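Local coordinates for Alpha/beta hydrolase fold protein (Sphaerobacter thermophilus, PDB 3R0V), which probably acts as a hydrolase of the alpha/beta-hydrolase fold and holds a D-malate molecule in a pocket, at residues 25-30 with 80-85; 86-91 with 110-115. All coordinates share one frame; numbering follows the deposited sequence.

Contact 1. Residues 25-30 with 80-85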
ATOM      1  N   PRO A  25       4.731   8.363 -16.620  1.00 11.45           N
ATOM      2  CA  PRO A  25       5.060   8.143 -15.214  1.00 11.71           C
ATOM      3  C   PRO A  25       4.121   7.205 -14.466  1.00 12.51           C
ATOM      4  O   PRO A  25       2.898   7.224 -14.655  1.00 12.86           O
ATOM      5  CB  PRO A  25       4.989   9.554 -14.618  1.00 15.23           C
ATOM      6  CG  PRO A  25       4.047  10.297 -15.512  1.00 15.74           C
ATOM      7  CD  PRO A  25       4.309   9.755 -16.880  1.00 13.80           C
ATOM      8  N   VAL A  26       4.739   6.385 -13.618  1.00 11.95           N
ATOM      9  CA  VAL A  26       4.052   5.500 -12.684  0.60 12.51           C
ATOM     10  C   VAL A  26       4.626   5.733 -11.286  1.00 12.15           C
ATOM     11  O   VAL A  26       5.845   5.714 -11.124  1.00 15.15           O
ATOM     12  CB  VAL A  26       4.314   4.019 -13.057  0.60 13.07           C
ATOM     13  CG1 VAL A  26       3.803   3.082 -11.973  0.60 13.93           C
ATOM     14  CG2 VAL A  26       3.712   3.682 -14.422  0.60 10.92           C
ATOM     15  N   VAL A  27       3.766   5.922 -10.291  1.00 11.17           N
ATOM     16  CA  VAL A  27       4.184   6.041  -8.902  1.00 10.35           C
ATOM     17  C   VAL A  27       3.770   4.777  -8.165  1.00 12.12           C
ATOM     18  O   VAL A  27       2.621   4.333  -8.258  1.00 12.24           O
ATOM     19  CB  VAL A  27       3.535   7.251  -8.223  1.00  9.66           C
ATOM     20  CG1 VAL A  27       3.889   7.277  -6.724  1.00 11.34           C
ATOM     21  CG2 VAL A  27       3.990   8.537  -8.892  1.00 11.87           C
ATOM     22  N   LEU A  28       4.724   4.179  -7.461  1.00 10.77           N
ATOM     23  CA  LEU A  28       4.449   2.982  -6.663  1.00 10.41           C
ATOM     24  C   LEU A  28       4.234   3.415  -5.220  1.00 13.00           C
ATOM     25  O   LEU A  28       5.060   4.158  -4.660  1.00 13.58           O
ATOM     26  CB  LEU A  28       5.617   1.996  -6.739  1.00 12.51           C
ATOM     27  CG  LEU A  28       6.087   1.593  -8.141  1.00 14.65           C
ATOM     28  CD1 LEU A  28       7.151   0.495  -8.084  1.00 18.02           C
ATOM     29  CD2 LEU A  28       4.945   1.136  -9.000  1.00 15.81           C
ATOM     30  N   VAL A  29       3.124   2.984  -4.623  1.00  9.88           N
ATOM     31  CA  VAL A  29       2.806   3.343  -3.245  1.00 11.92           C
ATOM     32  C   VAL A  29       2.842   2.087  -2.378  1.00 10.82           C
ATOM     33  O   VAL A  29       2.054   1.160  -2.577  1.00 12.84           O
ATOM     34  CB  VAL A  29       1.397   3.980  -3.129  1.00 12.20           C
ATOM     35  CG1 VAL A  29       1.128   4.392  -1.685  1.00 12.29           C
ATOM     36  CG2 VAL A  29       1.252   5.183  -4.066  1.00 11.49           C
ATOM     37  N   GLY A  30       3.747   2.058  -1.407  1.00 11.11           N
ATOM     38  CA  GLY A  30       3.914   0.871  -0.588  1.00 12.64           C
ATOM     39  C   GLY A  30       2.943   0.792   0.573  1.00 10.26           C
ATOM     40  O   GLY A  30       2.332   1.782   0.959  1.00 10.85           O
ATOM     41  N   ALA A  80       2.823  15.399  -3.671  1.00 11.58           N
ATOM     42  CA  ALA A  80       4.154  15.936  -3.938  1.00 12.12           C
ATOM     43  C   ALA A  80       4.951  15.010  -4.840  1.00 10.60           C
ATOM     44  O   ALA A  80       5.696  15.463  -5.710  1.00 12.96           O
ATOM     45  CB  ALA A  80       4.900  16.183  -2.620  1.00 11.50           C
ATOM     46  N   ILE A  81       4.802  13.711  -4.636  1.00 10.55           N
ATOM     47  CA  ILE A  81       5.501  12.732  -5.462  1.00 11.82           C
ATOM     48  C   ILE A  81       4.942  12.692  -6.896  1.00 10.92           C
ATOM     49  O   ILE A  81       5.700  12.560  -7.862  1.00 11.57           O
ATOM     50  CB  ILE A  81       5.461  11.331  -4.791  1.00 11.17           C
ATOM     51  CG1 ILE A  81       6.283  11.374  -3.489  1.00 10.99           C
ATOM     52  CG2 ILE A  81       5.961  10.251  -5.743  1.00 14.18           C
ATOM     53  CD1 ILE A  81       7.744  11.693  -3.688  1.00 15.46           C
ATOM     54  N   ILE A  82       3.621  12.782  -7.039  1.00 11.80           N
ATOM     55  CA  ILE A  82       3.033  12.874  -8.371  1.00 10.90           C
ATOM     56  C   ILE A  82       3.544  14.146  -9.071  1.00 11.65           C
ATOM     57  O   ILE A  82       3.793  14.127 -10.275  1.00 11.94           O
ATOM     58  CB  ILE A  82       1.493  12.793  -8.324  1.00 10.02           C
ATOM     59  CG1 ILE A  82       1.065  11.396  -7.873  1.00 12.73           C
ATOM     60  CG2 ILE A  82       0.881  13.080  -9.719  1.00 11.14           C
ATOM     61  CD1 ILE A  82      -0.386  11.308  -7.510  1.00 13.42           C
ATOM     62  N   ASP A  83       3.717  15.238  -8.330  1.00 11.67           N
ATOM     63  CA  ASP A  83       4.347  16.435  -8.900  1.00 11.55           C
ATOM     64  C   ASP A  83       5.777  16.158  -9.351  1.00 12.38           C
ATOM     65  O   ASP A  83       6.174  16.578 -10.445  1.00 13.43           O
ATOM     66  CB  ASP A  83       4.276  17.624  -7.942  1.00 13.63           C
ATOM     67  CG  ASP A  83       2.966  18.373  -8.046  1.00 16.22           C
ATOM     68  OD1 ASP A  83       2.381  18.408  -9.157  1.00 17.26           O
ATOM     69  OD2 ASP A  83       2.514  18.920  -7.020  1.00 20.07           O
ATOM     70  N   ALA A  84       6.549  15.448  -8.527  1.00 14.58           N
ATOM     71  CA  ALA A  84       7.897  15.053  -8.913  1.00 14.95           C
ATOM     72  C   ALA A  84       7.881  14.214 -10.192  1.00 16.06           C
ATOM     73  O   ALA A  84       8.815  14.271 -10.993  1.00 17.65           O
ATOM     74  CB  ALA A  84       8.576  14.287  -7.775  1.00 15.39           C
ATOM     75  N   ALA A  85       6.820  13.433 -10.373  1.00 13.52           N
ATOM     76  CA  ALA A  85       6.657  12.603 -11.563  1.00 13.12           C
ATOM     77  C   ALA A  85       6.234  13.397 -12.798  1.00 13.38           C
ATOM     78  O   ALA A  85       6.177  12.842 -13.909  1.00 16.64           O
ATOM     79  CB  ALA A  85       5.646  11.503 -11.290  1.00 13.80           C
TER

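Contact 2. Residues 86-91 with 110-115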
ATOM      1  N   GLY A  86       5.895  14.671 -12.615  1.00 12.03           N
ATOM      2  CA  GLY A  86       5.550  15.521 -13.739  1.00 13.32           C
ATOM      3  C   GLY A  86       4.225  16.236 -13.585  1.00 13.69           C
ATOM      4  O   GLY A  86       3.928  17.137 -14.374  1.00 14.47           O
ATOM      5  N   GLY A  87       3.417  15.835 -12.603  1.00 13.55           N
ATOM      6  CA  GLY A  87       2.171  16.527 -12.322  1.00 12.65           C
ATOM      7  C   GLY A  87       0.931  15.664 -12.433  1.00 12.26           C
ATOM      8  O   GLY A  87      -0.146  16.057 -11.969  1.00 11.70           O
ATOM      9  N   ALA A  88       1.079  14.506 -13.066  1.00 10.15           N
ATOM     10  CA  ALA A  88       0.037  13.491 -13.116  1.00 10.31           C
ATOM     11  C   ALA A  88       0.733  12.153 -13.313  1.00 10.41           C
ATOM     12  O   ALA A  88       1.833  12.101 -13.875  1.00 12.71           O
ATOM     13  CB  ALA A  88      -0.914  13.756 -14.274  1.00 12.31           C
ATOM     14  N   ALA A  89       0.109  11.068 -12.884  1.00 10.15           N
ATOM     15  CA  ALA A  89       0.740   9.775 -13.064  1.00 10.56           C
ATOM     16  C   ALA A  89      -0.251   8.650 -12.961  1.00 11.21           C
ATOM     17  O   ALA A  89      -1.328   8.806 -12.384  1.00 11.73           O
ATOM     18  CB  ALA A  89       1.831   9.576 -12.024  1.00 13.33           C
ATOM     19  N   PHE A  90       0.150   7.504 -13.498  1.00 11.58           N
ATOM     20  CA  PHE A  90      -0.473   6.228 -13.168  1.00 11.01           C
ATOM     21  C   PHE A  90      -0.000   5.866 -11.758  1.00 12.52           C
ATOM     22  O   PHE A  90       1.125   6.206 -11.377  1.00 12.71           O
ATOM     23  CB  PHE A  90       0.010   5.141 -14.126  1.00 11.45           C
ATOM     24  CG  PHE A  90      -0.251   5.420 -15.582  1.00 12.72           C
ATOM     25  CD1 PHE A  90      -1.342   6.167 -15.994  1.00 14.39           C
ATOM     26  CD2 PHE A  90       0.611   4.918 -16.545  1.00 14.04           C
ATOM     27  CE1 PHE A  90      -1.577   6.396 -17.353  1.00 16.29           C
ATOM     28  CE2 PHE A  90       0.390   5.154 -17.892  1.00 13.65           C
ATOM     29  CZ  PHE A  90      -0.705   5.905 -18.295  1.00 15.12           C
ATOM     30  N   VAL A  91      -0.831   5.172 -10.983  1.00 10.76           N
ATOM     31  CA  VAL A  91      -0.432   4.789  -9.631  1.00 11.11           C
ATOM     32  C   VAL A  91      -0.682   3.310  -9.425  1.00 11.45           C
ATOM     33  O   VAL A  91      -1.730   2.806  -9.820  1.00 12.23           O
ATOM     34  CB  VAL A  91      -1.192   5.599  -8.555  1.00 10.16           C
ATOM     35  CG1 VAL A  91      -0.991   4.999  -7.163  1.00 12.41           C
ATOM     36  CG2 VAL A  91      -0.749   7.045  -8.581  1.00 11.95           C
ATOM     37  N   PRO A 110      -4.313  14.065  -9.165  1.00 12.46           N
ATOM     38  CA  PRO A 110      -4.204  13.786 -10.604  1.00 12.20           C
ATOM     39  C   PRO A 110      -3.602  12.417 -10.900  1.00 13.52           C
ATOM     40  O   PRO A 110      -2.485  12.280 -11.414  1.00 15.07           O
ATOM     41  CB  PRO A 110      -3.318  14.930 -11.113  1.00 13.64           C
ATOM     42  CG  PRO A 110      -2.498  15.326  -9.936  1.00 14.76           C
ATOM     43  CD  PRO A 110      -3.387  15.125  -8.728  1.00 14.39           C
ATOM     44  N   ILE A 111      -4.371  11.395 -10.537  1.00 12.71           N
ATOM     45  CA  ILE A 111      -4.068  10.002 -10.838  1.00 11.74           C
ATOM     46  C   ILE A 111      -4.867   9.631 -12.086  1.00 13.08           C
ATOM     47  O   ILE A 111      -6.105   9.713 -12.087  1.00 16.03           O
ATOM     48  CB  ILE A 111      -4.469   9.097  -9.647  1.00 12.37           C
ATOM     49  CG1 ILE A 111      -3.679   9.512  -8.397  1.00 12.30           C
ATOM     50  CG2 ILE A 111      -4.216   7.633  -9.963  1.00 11.76           C
ATOM     51  CD1 ILE A 111      -4.085   8.800  -7.111  1.00 13.48           C
ATOM     52  N   THR A 112      -4.169   9.239 -13.150  1.00 12.72           N
ATOM     53  CA  THR A 112      -4.845   9.047 -14.427  0.58 13.69           C
ATOM     54  C   THR A 112      -5.334   7.612 -14.647  1.00 12.75           C
ATOM     55  O   THR A 112      -6.349   7.405 -15.306  1.00 13.11           O
ATOM     56  CB  THR A 112      -3.969   9.503 -15.590  0.58 13.14           C
ATOM     57  OG1 THR A 112      -2.697   8.854 -15.504  0.58 14.36           O
ATOM     58  CG2 THR A 112      -3.757  11.014 -15.528  0.58 16.08           C
ATOM     59  N   ARG A 113      -4.615   6.634 -14.091  1.00 12.04           N
ATOM     60  CA  ARG A 113      -5.020   5.227 -14.075  0.51 12.28           C
ATOM     61  C   ARG A 113      -4.573   4.667 -12.734  1.00 11.01           C
ATOM     62  O   ARG A 113      -3.514   5.034 -12.248  1.00 13.12           O
ATOM     63  CB  ARG A 113      -4.346   4.439 -15.201  0.51 11.64           C
ATOM     64  CG  ARG A 113      -4.684   4.933 -16.605  0.51 12.89           C
ATOM     65  CD  ARG A 113      -4.060   4.045 -17.675  0.51 15.90           C
ATOM     66  NE  ARG A 113      -4.507   4.428 -19.012  0.51 16.75           N
ATOM     67  CZ  ARG A 113      -5.432   3.768 -19.702  0.51 23.88           C
ATOM     68  NH1 ARG A 113      -5.992   2.679 -19.191  0.51 26.06           N
ATOM     69  NH2 ARG A 113      -5.788   4.191 -20.909  0.51 25.79           N
ATOM     70  N   LEU A 114      -5.368   3.775 -12.147  1.00 10.62           N
ATOM     71  CA  LEU A 114      -5.051   3.270 -10.810  1.00 11.34           C
ATOM     72  C   LEU A 114      -5.092   1.756 -10.764  1.00 12.18           C
ATOM     73  O   LEU A 114      -6.094   1.168 -11.157  1.00 14.01           O
ATOM     74  CB  LEU A 114      -6.058   3.828  -9.804  1.00 11.95           C
ATOM     75  CG  LEU A 114      -5.946   3.310  -8.363  1.00 13.02           C
ATOM     76  CD1 LEU A 114      -4.590   3.650  -7.743  1.00 13.87           C
ATOM     77  CD2 LEU A 114      -7.083   3.866  -7.511  1.00 16.94           C
ATOM     78  N   ALA A 115      -4.016   1.131 -10.269  1.00 10.12           N
ATOM     79  CA  ALA A 115      -3.993  -0.303 -10.034  1.00  9.96           C
ATOM     80  C   ALA A 115      -3.717  -0.522  -8.560  1.00 10.44           C
ATOM     81  O   ALA A 115      -2.871   0.154  -7.962  1.00 11.23           O
ATOM     82  CB  ALA A 115      -2.918  -0.963 -10.882  1.00 12.13           C
TER

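Contact 1. Residues 25-30 with 80-85
Strand 25-29 of the mostly parallel alpha/beta-hydrolase sheet is packed, through Val-27 and Pro-25, by the C-terminal part of helix 71-84 and by Ala-85. No hydrogen bond crosses between the two segments; the contact is apolar and largely buried. Val-27 makes most of the side-chain contacts, its two methyls shared among Ile-81, Ile-82 and Ala-85. Its CG1, anti to the backbone N (chi1 175°), meets Ile-81 CG2 at 3.8 Å, the two branched side chains crossing at a slant. The other methyl, Val-27 CG2, touches two residues at once, 4.2 Å from Ile-82 CG1 and equally far from Ala-85 CB. Ile-81 touches the strand with its CG2 branch alone, while its longer arm runs away from the strand and the side chain also packs on Ile-53 and Tyr-55. Leu-78, one turn earlier in the helix, continues the same face over Val-27 and Val-29. At the other end of the contact Ala-85 packs on the proline ring: Pro-25 CB lies 3.9 Å from Ala-85 CB, and the same Pro-25 CB rests 3.6 Å from the carbonyl Ala-85 O.

Contact 2. Residues 86-91 with 110-115
The Phe-90 ring and the Arg-113 guanidinium stand almost perpendicular, their planes 84° apart, with Phe-90 CE1 at the guanidinium edge, near its plane; the contact is a parallel strand pair of the alpha/beta-hydrolase sheet, joined by a beta-alpha-beta crossover through helix 96-106. Phe-90 and Arg-113 run side by side, and in the conformer modelled here the extended arginine chain brings Arg-113 CD to 3.4 Å from Phe-90 CE1. Thr-112 OG1, also in one modelled conformer, approaches the ring obliquely near Phe-90 CD1, while Phe-260 of helix 249-260 stacks with the same ring. An alanine at Phe-90 is likely to take away the ring along which the Arg-113 chain lies and leave Phe-260 without its stacking partner. In the backbone the two strands pair with a beta bulge between Ala-89 and Val-91. Ala-89 N donates to Pro-110 O, and Thr-112 N donates to Ala-89 O over 3.0 Å, from 42° above the carbonyl plane. Past the bulge Val-91 N bonds Arg-113 O at 3.0 Å, nearly along the C=O axis. On the face carrying Ile-111 and Leu-114, Val-91 CG2 touches Ile-111 CG2 at 3.8 Å and Val-91 CG1 meets Leu-114 CD1 at 3.9 Å.

In the fold
From the N terminus the chain first lays down strand 25-29, then passes through strand 51-52 and helix 71-84, whose end returns to it: contact 1 closes this loop of some fifty residues. A Schellman motif at Gly-86 follows, and the chain enters strand 89-94 beside strand 25-29. Contact 2 then closes the shorter loop through helix 96-106, so the two follow in series and neither nests in nor crosses the other. Contact 1 joins helix 71-84 to strand 25-29, and contact 2 joins strands 89-94 and 111-117. Between them, probable hydrogen bonds of 2.9 Å run from Val-27 N to Phe-90 O, linking strands 25-29 and 89-94, and from Gly-87 N to Ile-82 O at the helix end.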